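Local coordinates for protein catechol 2,3-dioxygenase (Rhodococcus sp., PDB 2WL9) that probably catalyses the iron-dependent extradiol ring cleavage of catechols during the breakdown of aromatic hydrocarbons, at residues 35-40 with 99-104. Residues are numbered along the deposited sequence; the frame is centred on the assembly and turned at random.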
# COMPACT_ATOMS: atom_id res chain seq x y z
N ASP C 35 35.94 -11.34 -24.65
CA ASP C 35 36.49 -10.07 -25.10
C ASP C 35 37.74 -10.23 -25.95
O ASP C 35 38.43 -9.26 -26.26
CB ASP C 35 36.75 -9.16 -23.90
CG ASP C 35 35.46 -8.63 -23.28
OD1 ASP C 35 34.45 -8.50 -24.01
OD2 ASP C 35 35.46 -8.36 -22.07
N GLY C 36 38.03 -11.47 -26.34
CA GLY C 36 39.12 -11.77 -27.25
C GLY C 36 40.45 -11.94 -26.55
O GLY C 36 41.49 -11.98 -27.20
N GLU C 37 40.41 -12.03 -25.23
CA GLU C 37 41.60 -12.31 -24.45
C GLU C 37 41.98 -13.76 -24.67
O GLU C 37 41.14 -14.66 -24.59
CB GLU C 37 41.39 -12.01 -22.97
CG GLU C 37 41.47 -10.53 -22.65
CD GLU C 37 40.67 -10.15 -21.41
OE1 GLU C 37 41.21 -9.40 -20.57
OE2 GLU C 37 39.51 -10.60 -21.29
N ASP C 38 43.26 -13.97 -24.96
CA ASP C 38 43.78 -15.27 -25.33
C ASP C 38 43.75 -16.30 -24.20
O ASP C 38 43.84 -17.50 -24.45
CB ASP C 38 45.21 -15.13 -25.90
CG ASP C 38 46.08 -14.16 -25.10
OD1 ASP C 38 45.53 -13.35 -24.30
OD2 ASP C 38 47.31 -14.21 -25.27
N ASP C 39 43.59 -15.84 -22.96
CA ASP C 39 43.73 -16.72 -21.81
C ASP C 39 42.52 -16.81 -20.88
O ASP C 39 42.54 -17.55 -19.90
CB ASP C 39 44.98 -16.35 -20.99
CG ASP C 39 44.89 -14.97 -20.34
OD1 ASP C 39 43.99 -14.17 -20.69
OD2 ASP C 39 45.73 -14.69 -19.47
N ARG C 40 41.47 -16.06 -21.19
CA ARG C 40 40.32 -15.97 -20.29
C ARG C 40 39.01 -15.62 -20.99
O ARG C 40 39.01 -14.99 -22.04
CB ARG C 40 40.61 -14.97 -19.16
CG ARG C 40 40.62 -13.52 -19.58
CD ARG C 40 41.24 -12.65 -18.50
NE ARG C 40 42.69 -12.79 -18.48
CZ ARG C 40 43.49 -12.24 -17.57
NH1 ARG C 40 42.97 -11.49 -16.60
NH2 ARG C 40 44.80 -12.43 -17.64
N GLU C 99 42.21 -4.57 -15.42
CA GLU C 99 42.19 -6.01 -15.65
C GLU C 99 40.95 -6.67 -15.04
O GLU C 99 40.21 -7.40 -15.72
CB GLU C 99 43.47 -6.66 -15.10
CG GLU C 99 43.72 -8.04 -15.66
CD GLU C 99 44.77 -8.82 -14.89
OE1 GLU C 99 45.33 -8.30 -13.90
OE2 GLU C 99 45.04 -9.98 -15.29
N ARG C 100 40.70 -6.39 -13.76
CA ARG C 100 39.53 -6.90 -13.03
C ARG C 100 38.22 -6.23 -13.46
O ARG C 100 37.14 -6.63 -13.00
CB ARG C 100 39.74 -6.71 -11.52
CG ARG C 100 40.93 -7.49 -10.93
CD ARG C 100 40.70 -9.00 -10.91
NE ARG C 100 41.74 -9.66 -10.14
CZ ARG C 100 42.80 -10.28 -10.65
NH1 ARG C 100 42.96 -10.39 -11.96
NH2 ARG C 100 43.70 -10.82 -9.84
N ARG C 101 38.31 -5.24 -14.34
CA ARG C 101 37.18 -4.38 -14.77
C ARG C 101 36.55 -3.62 -13.60
O ARG C 101 35.32 -3.63 -13.41
CB ARG C 101 36.10 -5.14 -15.56
CG ARG C 101 36.61 -6.12 -16.60
CD ARG C 101 37.48 -5.44 -17.65
NE ARG C 101 37.83 -6.40 -18.68
CZ ARG C 101 37.10 -6.63 -19.76
NH1 ARG C 101 35.98 -5.94 -19.97
NH2 ARG C 101 37.50 -7.54 -20.64
N VAL C 102 37.40 -2.97 -12.81
CA VAL C 102 36.97 -2.17 -11.66
C VAL C 102 37.71 -0.83 -11.68
O VAL C 102 38.63 -0.62 -12.48
CB VAL C 102 37.22 -2.89 -10.30
CG1 VAL C 102 36.42 -4.18 -10.22
CG2 VAL C 102 38.72 -3.14 -10.05
N LEU C 103 37.30 0.09 -10.81
CA LEU C 103 37.95 1.39 -10.73
C LEU C 103 39.13 1.45 -9.78
O LEU C 103 40.11 2.15 -10.05
CB LEU C 103 36.94 2.47 -10.34
CG LEU C 103 35.85 2.84 -11.33
CD1 LEU C 103 34.98 3.90 -10.69
CD2 LEU C 103 36.42 3.33 -12.66
N GLY C 104 39.03 0.73 -8.67
CA GLY C 104 40.08 0.69 -7.66
C GLY C 104 40.07 -0.65 -6.96
O GLY C 104 39.02 -1.29 -6.86
O HOH W 1 40.20 -10.09 -16.55
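Asp35 and Arg101 approach from opposite directions: OD2 of Asp35 takes a hydrogen bond from NH2 of Arg101 at 2.6 Å, on the anti side of the carboxylate, and a weak one from NH1 of Arg101. Glu37 makes a long salt bridge to the same NH2 of Arg101, OE2 lying 3.7 Å away; the closer partner of OE2 is the hydroxyl of Tyr42. A separate salt bridge, with the charges reversed, joins Arg40 NH1 to Glu99 OE2 at 2.9 Å. OE2 lies at the guanidinium edge, near its plane, though the two planes are 45° apart. A water bridges the pair further, accepting from Arg40 NH1 and donating to the backbone O of Glu99.

Asp39 grips Arg40 side-on, away from NH1, with NE to OD1 at 2.9 Å and NH2 to OD2 at 3.1 Å, leaving NH1 to face the helix. The bend at chi3 (75°) turns the guanidinium between the two acids. His49 shares Asp35 OD2, and Gln123 OE1 bonds Arg101 NH1.

Arg101 is the first residue past helix 94-100 to leave helical geometry, with positive phi (60°) and two bonds back into the last turn, a Schellman motif. This surface contact, within the N-terminal vicinal-oxygen-chelate domain, thus ties the loop between strands 31-33 and 40-44 to the C-terminal end of helix 94-100, just ahead of strand 104-109.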